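PDB 2HX0: putative DNA-binding protein from Salmonella choleraesuis, which probably binds DNA and binds magnesium ions through a cluster of histidines. Local coordinates for residues Ala46-Gly51 with Gly123-Leu128. The protein carries 2 engineered substitutions. Numbering follows the deposited sequence.
Sequences AAWIAG and GELPAL
Trp48 and Gly123 pair at the point where strand 47-56 meets the end of strand 113-124. Trp48 N donates to Gly123 O at 2.9 Å, and Gly123 N returns a bond to Trp48 O at 3.0 Å. This is an antiparallel hydrogen-bonded pair. The indole turns back over its own pair partner, because chi1 of 89° sets CG between the backbone N and the carbonyl carbon. Gly123 CA lies over one face of the six-membered ring, 3.9 Å from its centroid, a CH-pi contact. Trp48 CZ3 also meets Leu125 CD2 at 3.6 Å, with the two side chains crossing at about a right angle.

Ala47 and Glu124 form the next, non-hydrogen-bonded pair. Beyond it the strand 113-124 ends, but one more backbone bond follows, Leu125 N to Ala46 O at 2.8 Å. The Glu124 chain bends at chi2 (76°) and brings its carboxylate back to the other segment. OE1 takes the Ala46 N-H on its syn side at 3.0 Å, with the donor 26° out of the carboxylate plane. OE2 accepts from Arg45 N and forms a salt bridge with Arg148, which probably favours the charged carboxylate.

Both strands belong to the antiparallel sheet of the PCC domain, with 113-124 lying between 15-25 and 47-56. Further along strand 47-56, Ala50 and Gly51 both face Val121, a classic beta bulge. A type I beta turn spans Leu125 to Leu128, closed by the bond from Leu128 N to Leu125 O. It leads into strand 128-134. Ala46 CB packs on Leu128 CB at 4.2 Å, and Phe130 covers Ala46 and Leu125.

The indole also lies at the interface between subunits. Trp48 NE1 donates to Ala50 O of the second subunit, and Phe20 of that subunit meets the Trp48 ring.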
loop_
_atom_site.group_PDB
_atom_site.type_symbol
_atom_site.label_atom_id
_atom_site.label_comp_id
_atom_site.label_asym_id
_atom_site.label_seq_id
_atom_site.Cartn_x
_atom_site.Cartn_y
_atom_site.Cartn_z
ATOM N N ALA A 46 10.560 -10.503 10.690
ATOM C CA ALA A 46 10.768 -9.333 9.834
ATOM C C ALA A 46 9.629 -9.255 8.828
ATOM O O ALA A 46 9.798 -9.582 7.655
ATOM C CB ALA A 46 12.097 -9.452 9.110
ATOM N N ALA A 47 8.473 -8.794 9.289
ATOM C CA ALA A 47 7.301 -8.739 8.437
ATOM C C ALA A 47 6.801 -7.335 8.148
ATOM O O ALA A 47 7.217 -6.368 8.782
ATOM C CB ALA A 47 6.176 -9.575 9.070
ATOM N N TRP A 48 5.914 -7.232 7.165
ATOM C CA TRP A 48 5.321 -5.950 6.803
ATOM C C TRP A 48 3.960 -6.233 6.187
ATOM O O TRP A 48 3.697 -7.349 5.736
ATOM C CB TRP A 48 6.237 -5.190 5.821
ATOM C CG TRP A 48 6.035 -5.462 4.346
ATOM C CD1 TRP A 48 5.298 -4.719 3.468
ATOM C CD2 TRP A 48 6.622 -6.520 3.580
ATOM N NE1 TRP A 48 5.393 -5.246 2.202
ATOM C CE2 TRP A 48 6.200 -6.353 2.243
ATOM C CE3 TRP A 48 7.465 -7.594 3.895
ATOM C CZ2 TRP A 48 6.595 -7.220 1.217
ATOM C CZ3 TRP A 48 7.857 -8.458 2.877
ATOM C CH2 TRP A 48 7.420 -8.263 1.551
ATOM N N ILE A 49 3.081 -5.240 6.201
ATOM C CA ILE A 49 1.757 -5.421 5.619
ATOM C C ILE A 49 1.882 -5.169 4.123
ATOM O O ILE A 49 2.132 -4.042 3.694
ATOM C CB ILE A 49 0.740 -4.426 6.201
ATOM C CG1 ILE A 49 0.785 -4.461 7.731
ATOM C CG2 ILE A 49 -0.654 -4.781 5.698
ATOM C CD1 ILE A 49 0.456 -5.811 8.431
ATOM N N ALA A 50 1.720 -6.228 3.333
ATOM C CA ALA A 50 1.841 -6.119 1.883
ATOM C C ALA A 50 0.528 -5.759 1.199
ATOM O O ALA A 50 0.524 -5.303 0.059
ATOM C CB ALA A 50 2.393 -7.427 1.303
ATOM N N GLY A 51 -0.582 -5.969 1.893
ATOM C CA GLY A 51 -1.880 -5.650 1.324
ATOM C C GLY A 51 -2.946 -5.737 2.393
ATOM O O GLY A 51 -2.870 -6.594 3.269
ATOM N N GLY A 123 3.816 -10.016 4.454
ATOM C CA GLY A 123 5.073 -10.531 3.945
ATOM C C GLY A 123 6.061 -10.721 5.080
ATOM O O GLY A 123 6.058 -9.954 6.039
ATOM N N GLU A 124 6.882 -11.762 4.981
ATOM C CA GLU A 124 7.916 -12.061 5.975
ATOM C C GLU A 124 9.223 -12.192 5.195
ATOM O O GLU A 124 9.256 -12.809 4.131
ATOM C CB GLU A 124 7.608 -13.375 6.705
ATOM C CG GLU A 124 8.811 -14.008 7.430
ATOM C CD GLU A 124 9.190 -13.316 8.736
ATOM O OE1 GLU A 124 8.787 -12.156 8.953
ATOM O OE2 GLU A 124 9.907 -13.937 9.550
ATOM N N LEU A 125 10.292 -11.601 5.720
ATOM C CA LEU A 125 11.600 -11.645 5.062
ATOM C C LEU A 125 12.490 -12.610 5.850
ATOM O O LEU A 125 13.157 -12.213 6.804
ATOM C CB LEU A 125 12.201 -10.236 5.048
ATOM C CG LEU A 125 11.284 -9.202 4.384
ATOM C CD1 LEU A 125 11.712 -7.791 4.763
ATOM C CD2 LEU A 125 11.307 -9.404 2.879
ATOM N N PRO A 126 12.526 -13.892 5.437
ATOM C CA PRO A 126 13.317 -14.925 6.112
ATOM C C PRO A 126 14.810 -14.691 6.316
ATOM O O PRO A 126 15.399 -15.277 7.222
ATOM C CB PRO A 126 13.042 -16.178 5.273
ATOM C CG PRO A 126 11.694 -15.905 4.660
ATOM C CD PRO A 126 11.843 -14.456 4.260
ATOM N N ALA A 127 15.429 -13.850 5.495
ATOM C CA ALA A 127 16.861 -13.603 5.639
ATOM C C ALA A 127 17.185 -12.450 6.583
ATOM O O ALA A 127 18.357 -12.177 6.862
ATOM C CB ALA A 127 17.486 -13.344 4.265
ATOM N N LEU A 128 16.153 -11.784 7.090
ATOM C CA LEU A 128 16.361 -10.644 7.974
ATOM C C LEU A 128 15.631 -10.757 9.304
ATOM O O LEU A 128 14.764 -11.607 9.487
ATOM C CB LEU A 128 15.886 -9.364 7.276
ATOM C CG LEU A 128 16.470 -9.062 5.894
ATOM C CD1 LEU A 128 15.701 -7.909 5.264
ATOM C CD2 LEU A 128 17.950 -8.716 6.009
#